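PDB 3QR0: phospholipase C-beta (PLC-beta) from Sepia officinalis, which is a phospholipase C family protein that combines PH, EF-hand-like, TIM-barrel and C2 domains in one chain and holds a calcium ion in this structure. Local coordinates for residues N148-G153 and Y745-L750; Q567-Y572 and A591-V596; W31-S36 and Y78-K83. All blocks are in the same frame, centred on the assembly; numbering follows the deposited sequence. Where two conformers were deposited one is given.

Contact 1 of 3, residues N148-G153 and Y745-L750; sequences NKNQLG and YRHVPL
Asn150 and Gln151, where helix 151-165 begins, pack against His747 and Pro749 of edge strand 746-751 in a buried contact made by van der Waals packing and a bridging water, with no direct hydrogen bond from one segment to the other. Pro749 presses the CG corner of its ring against the backbone, with CG 3.5 Å from Lys149 O and 4.1 Å from Asn150 CA. The Asn150 side chain crosses that of His747 at about a right angle and sets OD1 3.4 Å from His747 CB. That same OD1 accepts the backbone Gln151 N at 2.8 Å, with the donor standing above the carbonyl plane, 42° out of it. Gln151 reaches the imidazole along an extended chain, its CG anti to N (chi1 -163°), and brings NE2 to 3.4 Å from His747 CD2; amide and ring planes lie 77° apart. The polar ends look to other residues: Gln151 bonds Tyr222 through OE1 and Gln660 through NE2, and the main polar partner of His747 is Leu306. Asn150 ND2 bonds Cys308 O and, weakly, a water that lies 3.0 Å from His747 O, within donating geometry. Met307 of helix 299-307 touches both Gln151 and His747. The outermost strand of a C2 beta sheet thus lies against helices of the EF-hand-like region, an interdomain junction within a multidomain phospholipase C.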
# COMPACT_ATOMS: atom_id res chain seq x y z
N ASN A 148 8.05 -3.06 -6.07
CA ASN A 148 7.25 -3.58 -7.18
C ASN A 148 7.98 -4.52 -8.13
O ASN A 148 7.48 -4.82 -9.22
CB ASN A 148 6.68 -2.41 -7.98
CG ASN A 148 5.50 -1.78 -7.30
OD1 ASN A 148 4.37 -2.13 -7.59
ND2 ASN A 148 5.76 -0.87 -6.37
N LYS A 149 9.15 -5.02 -7.74
CA LYS A 149 9.94 -5.83 -8.65
C LYS A 149 9.27 -7.17 -8.97
O LYS A 149 8.51 -7.71 -8.16
CB LYS A 149 11.38 -6.02 -8.16
CG LYS A 149 11.54 -6.80 -6.88
CD LYS A 149 12.96 -6.63 -6.34
CE LYS A 149 13.10 -7.10 -4.92
NZ LYS A 149 12.16 -6.39 -4.00
N ASN A 150 9.55 -7.68 -10.16
CA ASN A 150 8.96 -8.92 -10.64
C ASN A 150 9.72 -10.09 -10.00
O ASN A 150 10.67 -9.88 -9.25
CB ASN A 150 9.02 -8.97 -12.18
CG ASN A 150 7.99 -9.91 -12.79
OD1 ASN A 150 7.27 -10.61 -12.08
ND2 ASN A 150 7.92 -9.94 -14.13
N GLN A 151 9.30 -11.32 -10.29
CA GLN A 151 9.87 -12.50 -9.64
C GLN A 151 11.38 -12.68 -9.85
O GLN A 151 12.07 -13.12 -8.93
CB GLN A 151 9.13 -13.76 -10.05
CG GLN A 151 9.38 -14.94 -9.12
CD GLN A 151 8.61 -16.17 -9.53
OE1 GLN A 151 9.19 -17.20 -9.88
NE2 GLN A 151 7.28 -16.08 -9.49
N LEU A 152 11.88 -12.37 -11.05
CA LEU A 152 13.33 -12.44 -11.31
C LEU A 152 14.11 -11.49 -10.40
O LEU A 152 15.19 -11.83 -9.91
CB LEU A 152 13.67 -12.13 -12.77
CG LEU A 152 15.12 -12.37 -13.19
CD1 LEU A 152 15.47 -13.85 -13.18
CD2 LEU A 152 15.39 -11.78 -14.58
N GLY A 153 13.56 -10.30 -10.17
CA GLY A 153 14.13 -9.37 -9.20
C GLY A 153 14.15 -9.92 -7.78
O GLY A 153 15.10 -9.67 -7.03
N TYR A 745 0.23 -12.95 -20.11
CA TYR A 745 0.87 -13.80 -19.12
C TYR A 745 1.68 -12.94 -18.16
O TYR A 745 2.60 -12.22 -18.58
CB TYR A 745 1.76 -14.85 -19.77
CG TYR A 745 0.98 -15.92 -20.51
CD1 TYR A 745 1.03 -16.00 -21.90
CD2 TYR A 745 0.19 -16.84 -19.82
CE1 TYR A 745 0.32 -16.98 -22.59
CE2 TYR A 745 -0.52 -17.82 -20.50
CZ TYR A 745 -0.46 -17.88 -21.88
OH TYR A 745 -1.15 -18.84 -22.56
N ARG A 746 1.34 -13.00 -16.88
CA ARG A 746 1.99 -12.17 -15.87
C ARG A 746 2.31 -12.97 -14.63
O ARG A 746 1.49 -13.75 -14.16
CB ARG A 746 1.07 -11.00 -15.48
CG ARG A 746 0.71 -10.06 -16.60
CD ARG A 746 1.88 -9.18 -17.05
NE ARG A 746 1.54 -8.48 -18.28
CZ ARG A 746 2.30 -7.57 -18.89
NH1 ARG A 746 3.47 -7.21 -18.38
NH2 ARG A 746 1.87 -7.01 -20.01
N HIS A 747 3.52 -12.77 -14.10
CA HIS A 747 3.79 -13.12 -12.71
C HIS A 747 3.26 -12.00 -11.83
O HIS A 747 3.39 -10.82 -12.16
CB HIS A 747 5.27 -13.35 -12.45
CG HIS A 747 5.80 -14.59 -13.09
ND1 HIS A 747 6.24 -14.63 -14.39
CD2 HIS A 747 5.93 -15.85 -12.61
CE1 HIS A 747 6.63 -15.85 -14.69
NE2 HIS A 747 6.46 -16.61 -13.63
N VAL A 748 2.67 -12.38 -10.71
CA VAL A 748 2.02 -11.45 -9.80
C VAL A 748 2.62 -11.65 -8.41
O VAL A 748 2.11 -12.44 -7.62
CB VAL A 748 0.49 -11.71 -9.76
CG1 VAL A 748 -0.22 -10.65 -8.92
CG2 VAL A 748 -0.08 -11.75 -11.17
N PRO A 749 3.74 -10.95 -8.11
CA PRO A 749 4.29 -11.03 -6.76
C PRO A 749 3.25 -10.63 -5.72
O PRO A 749 2.56 -9.62 -5.87
CB PRO A 749 5.45 -10.03 -6.79
CG PRO A 749 5.87 -10.00 -8.23
CD PRO A 749 4.59 -10.15 -9.01
N LEU A 750 3.12 -11.45 -4.68
CA LEU A 750 2.09 -11.24 -3.67
C LEU A 750 2.53 -10.27 -2.57
O LEU A 750 3.72 -10.14 -2.27
CB LEU A 750 1.70 -12.58 -3.05
CG LEU A 750 1.06 -13.58 -4.01
CD1 LEU A 750 0.85 -14.92 -3.30
CD2 LEU A 750 -0.26 -13.04 -4.54
O HOH W 1 4.90 -10.37 -14.76

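Contact 2 of 3, residues Q567-Y572 and A591-V596; sequences QITRIY and AGCQLV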
# COMPACT_ATOMS: atom_id res chain seq x y z
N GLN A 567 -17.20 20.38 -3.69
CA GLN A 567 -17.01 20.32 -2.24
C GLN A 567 -16.55 18.94 -1.80
O GLN A 567 -16.63 17.98 -2.55
CB GLN A 567 -18.31 20.71 -1.52
CG GLN A 567 -18.67 22.18 -1.71
CD GLN A 567 -19.98 22.56 -1.08
OE1 GLN A 567 -20.97 22.80 -1.77
NE2 GLN A 567 -20.01 22.62 0.25
N ILE A 568 -16.07 18.87 -0.56
CA ILE A 568 -15.50 17.65 -0.02
C ILE A 568 -16.47 16.95 0.93
O ILE A 568 -17.11 17.60 1.76
CB ILE A 568 -14.18 17.95 0.72
CG1 ILE A 568 -13.10 18.33 -0.30
CG2 ILE A 568 -13.74 16.74 1.55
CD1 ILE A 568 -11.85 18.90 0.30
N THR A 569 -16.55 15.62 0.80
CA THR A 569 -17.23 14.78 1.78
C THR A 569 -16.22 13.87 2.46
O THR A 569 -15.39 13.24 1.80
CB THR A 569 -18.30 13.87 1.13
OG1 THR A 569 -19.13 14.64 0.27
CG2 THR A 569 -19.18 13.21 2.20
N ARG A 570 -16.28 13.83 3.78
CA ARG A 570 -15.58 12.83 4.56
C ARG A 570 -16.60 11.82 5.07
O ARG A 570 -17.69 12.19 5.47
CB ARG A 570 -14.83 13.48 5.72
CG ARG A 570 -14.10 12.50 6.63
CD ARG A 570 -13.17 13.23 7.60
NE ARG A 570 -12.46 12.29 8.47
CZ ARG A 570 -12.95 11.78 9.60
NH1 ARG A 570 -14.16 12.12 10.05
NH2 ARG A 570 -12.21 10.92 10.30
N ILE A 571 -16.22 10.54 5.06
CA ILE A 571 -17.08 9.46 5.54
C ILE A 571 -16.34 8.76 6.67
O ILE A 571 -15.12 8.64 6.61
CB ILE A 571 -17.37 8.43 4.43
CG1 ILE A 571 -17.78 9.12 3.13
CG2 ILE A 571 -18.43 7.42 4.90
CD1 ILE A 571 -19.19 9.67 3.11
N TYR A 572 -17.05 8.32 7.70
CA TYR A 572 -16.41 7.53 8.75
C TYR A 572 -17.34 6.44 9.29
O TYR A 572 -18.57 6.58 9.21
CB TYR A 572 -15.88 8.43 9.88
CG TYR A 572 -16.93 9.23 10.59
CD1 TYR A 572 -17.53 8.74 11.74
CD2 TYR A 572 -17.32 10.49 10.12
CE1 TYR A 572 -18.50 9.46 12.41
CE2 TYR A 572 -18.29 11.23 10.79
CZ TYR A 572 -18.88 10.71 11.93
OH TYR A 572 -19.84 11.41 12.62
N ALA A 591 -19.42 7.52 -5.38
CA ALA A 591 -20.17 8.78 -5.35
C ALA A 591 -19.25 10.01 -5.38
O ALA A 591 -19.72 11.14 -5.24
CB ALA A 591 -21.06 8.82 -4.12
N GLY A 592 -17.95 9.78 -5.56
CA GLY A 592 -16.97 10.87 -5.65
C GLY A 592 -16.51 11.43 -4.31
O GLY A 592 -15.87 12.48 -4.30
N CYS A 593 -16.82 10.74 -3.21
CA CYS A 593 -16.37 11.16 -1.87
C CYS A 593 -14.86 11.06 -1.78
O CYS A 593 -14.28 10.07 -2.23
CB CYS A 593 -17.00 10.31 -0.75
SG CYS A 593 -18.80 10.36 -0.70
N GLN A 594 -14.23 12.07 -1.20
CA GLN A 594 -12.78 12.21 -1.23
C GLN A 594 -12.09 11.63 -0.01
O GLN A 594 -11.03 11.00 -0.13
CB GLN A 594 -12.38 13.67 -1.38
CG GLN A 594 -12.99 14.35 -2.60
CD GLN A 594 -14.36 14.94 -2.32
OE1 GLN A 594 -14.97 14.67 -1.28
NE2 GLN A 594 -14.84 15.76 -3.23
N LEU A 595 -12.67 11.84 1.16
CA LEU A 595 -12.05 11.46 2.43
C LEU A 595 -12.81 10.28 3.04
O LEU A 595 -13.59 10.44 3.97
CB LEU A 595 -12.01 12.65 3.39
CG LEU A 595 -11.21 13.89 2.94
CD1 LEU A 595 -11.48 15.08 3.88
CD2 LEU A 595 -9.73 13.58 2.89
N VAL A 596 -12.57 9.09 2.49
CA VAL A 596 -13.26 7.89 2.91
C VAL A 596 -12.43 7.21 4.02
O VAL A 596 -11.56 6.38 3.74
CB VAL A 596 -13.52 6.97 1.71
CG1 VAL A 596 -14.30 5.73 2.13
CG2 VAL A 596 -14.29 7.73 0.65
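Gln594 uses its carboxamide as a second backbone, reaching across to Gln567 and Thr569 from the chain that leads into strand 595-596. A bend at chi2 (87°) turns the amide so that OE1 accepts Thr569 N at 2.8 Å, a nearly straight bond of 164°, while NE2 gives to Gln567 O at 2.9 Å and also to Ala330 O. Thr569 O in turn accepts Leu595 N at 3.1 Å and, weakly, Gln594 N. The ladder continues with Ile571 N to Leu595 O at 2.8 Å; the same oxygen lies 3.2 Å from Arg570 CA, a CA-H...O contact. Apolar groups fill in beside these bonds: Ile568 CG2 meets Leu595 CD1 at 3.6 Å, and Cys593 SG rests 3.9 Å from Ile571 CD1. Thr569 OG1 is bonded to Asn564, and the guanidinium of Arg570 to Ser543 and, as a salt bridge, to the calcium ligand Glu368. Strands 569-572 and 595-596 run parallel, joined through helix 586-589 as a beta-alpha-beta unit of the TIM barrel. Tyr588 of that helix touches Ile571, Cys593 and Val596, Phe560 of helix 557-563 touches Thr569 and Cys593, and strand 540-545 adjoins strand 569-572 in the sheet.

Contact 3 of 3, residues W31-S36 and Y78-K83; sequences WEEGSS and YAKPPK
With CG of Trp31 turned between the backbone N and the carbonyl carbon (chi1 61°), the indole swings over to Pro82, while Lys80, extended all the way from CG anti to N (chi1 178°), carries its ammonium out to Glu33. Pro82 CB stands over the six-membered ring of Trp31, 3.7 Å from the ring centroid and 12° off its normal, a CH-pi contact over the face of that ring. Pro82 CA follows at 3.5 Å from Trp31 CH2. The rim of the same ring meets a carbonyl: Lys80 O lies near the ring plane, 3.5 Å from Trp31 CZ2. Glu33, also extended beyond CG, crosses Lys80 at about a right angle, and its OE2 takes Lys80 NZ at 2.6 Å in a salt bridge approached nearly along the C-O axis. The two loops belong to the PH domain: 31-36 joins strands 26-31 and 39-45, whereas the loop 78-83 leads to helix 85-93. Ile87 of that helix touches both Trp31 and Pro82, and His121 stacks on Trp31. An apolar, buried proline-tryptophan pair is therefore bordered by an ion pair between exposed residues, where solvent probably screens part of the attraction, so the pair may add less than its short distance suggests.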
# COMPACT_ATOMS: atom_id res chain seq x y z
N TRP A 31 22.06 -1.85 21.13
CA TRP A 31 21.51 -2.14 22.45
C TRP A 31 20.02 -2.46 22.36
O TRP A 31 19.38 -2.18 21.34
CB TRP A 31 21.76 -0.97 23.41
CG TRP A 31 21.10 0.30 22.98
CD1 TRP A 31 21.58 1.20 22.07
CD2 TRP A 31 19.86 0.83 23.44
NE1 TRP A 31 20.70 2.25 21.93
CE2 TRP A 31 19.64 2.05 22.76
CE3 TRP A 31 18.89 0.38 24.36
CZ2 TRP A 31 18.50 2.82 22.97
CZ3 TRP A 31 17.76 1.16 24.57
CH2 TRP A 31 17.57 2.37 23.88
N GLU A 32 19.48 -3.05 23.42
CA GLU A 32 18.07 -3.45 23.48
C GLU A 32 17.41 -2.91 24.73
O GLU A 32 18.04 -2.81 25.77
CB GLU A 32 17.95 -4.97 23.52
CG GLU A 32 18.35 -5.68 22.25
CD GLU A 32 18.21 -7.18 22.36
OE1 GLU A 32 17.37 -7.65 23.17
OE2 GLU A 32 18.94 -7.91 21.64
N GLU A 33 16.12 -2.58 24.62
CA GLU A 33 15.32 -2.24 25.80
C GLU A 33 15.17 -3.47 26.69
O GLU A 33 14.98 -4.58 26.19
CB GLU A 33 13.92 -1.76 25.39
CG GLU A 33 13.86 -0.36 24.85
CD GLU A 33 12.46 0.04 24.41
OE1 GLU A 33 11.81 -0.76 23.70
OE2 GLU A 33 12.01 1.15 24.76
N GLY A 34 15.28 -3.27 28.00
CA GLY A 34 15.13 -4.35 28.97
C GLY A 34 16.39 -5.14 29.26
O GLY A 34 16.33 -6.18 29.92
N SER A 35 17.53 -4.65 28.77
CA SER A 35 18.83 -5.29 28.99
C SER A 35 19.90 -4.22 29.10
O SER A 35 19.84 -3.19 28.42
CB SER A 35 19.17 -6.22 27.82
OG SER A 35 20.53 -6.61 27.87
N SER A 36 20.89 -4.46 29.97
CA SER A 36 22.00 -3.52 30.17
C SER A 36 23.16 -3.75 29.20
O SER A 36 24.13 -2.98 29.20
CB SER A 36 22.53 -3.62 31.60
OG SER A 36 21.59 -3.11 32.52
N TYR A 78 14.82 12.71 16.92
CA TYR A 78 13.74 11.74 16.68
C TYR A 78 14.10 10.29 17.04
O TYR A 78 13.23 9.42 17.01
CB TYR A 78 13.28 11.83 15.22
CG TYR A 78 12.60 13.13 14.88
CD1 TYR A 78 11.54 13.59 15.65
CD2 TYR A 78 13.00 13.89 13.79
CE1 TYR A 78 10.90 14.78 15.35
CE2 TYR A 78 12.36 15.09 13.48
CZ TYR A 78 11.31 15.53 14.27
OH TYR A 78 10.65 16.70 13.99
N ALA A 79 15.36 10.04 17.38
CA ALA A 79 15.78 8.71 17.82
C ALA A 79 15.50 8.57 19.32
O ALA A 79 15.36 9.56 20.03
CB ALA A 79 17.25 8.50 17.53
N LYS A 80 15.40 7.33 19.78
CA LYS A 80 15.19 7.04 21.20
C LYS A 80 16.53 6.73 21.85
O LYS A 80 17.12 5.68 21.58
CB LYS A 80 14.23 5.85 21.37
CG LYS A 80 13.99 5.46 22.83
CD LYS A 80 12.78 4.54 22.99
CE LYS A 80 12.50 4.27 24.46
NZ LYS A 80 11.19 3.57 24.66
N PRO A 81 17.04 7.63 22.71
CA PRO A 81 18.33 7.36 23.33
C PRO A 81 18.21 6.37 24.49
O PRO A 81 17.13 6.25 25.08
CB PRO A 81 18.76 8.74 23.83
CG PRO A 81 17.49 9.44 24.13
CD PRO A 81 16.44 8.88 23.20
N PRO A 82 19.30 5.65 24.80
CA PRO A 82 19.23 4.71 25.92
C PRO A 82 19.11 5.41 27.27
O PRO A 82 19.60 6.52 27.43
CB PRO A 82 20.57 3.95 25.81
CG PRO A 82 21.48 4.88 25.12
CD PRO A 82 20.63 5.68 24.18
N LYS A 83 18.41 4.77 28.20
CA LYS A 83 18.25 5.28 29.56
C LYS A 83 19.10 4.50 30.57
O LYS A 83 19.41 5.01 31.64
CB LYS A 83 16.78 5.23 29.98
CG LYS A 83 15.88 6.13 29.14
CD LYS A 83 14.46 6.22 29.72
CE LYS A 83 13.63 4.97 29.42
NZ LYS A 83 12.52 4.79 30.42

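In the fold
The three contacts lie in separate parts of the molecule and none touches another. Contact 3 is local to the PH domain and, along the chain, closes before contact 1 opens. Contact 1 joins segments 592 residues apart in sequence, and the loop it closes contains contact 2. The centres of contacts 1 and 2 lie about 34 Å apart, on opposite sides of the chain's centre, and their nearest atoms about 21 Å apart. The centres of contacts 1 and 3 are about 39 Å apart. Those of contacts 2 and 3 are about 42 Å apart. Contact 2 adjoins the metal site: the side chain of Arg570 comes to about 6 Å from the calcium ion, which is held by Asn339, Glu368, Asp370 and Glu417.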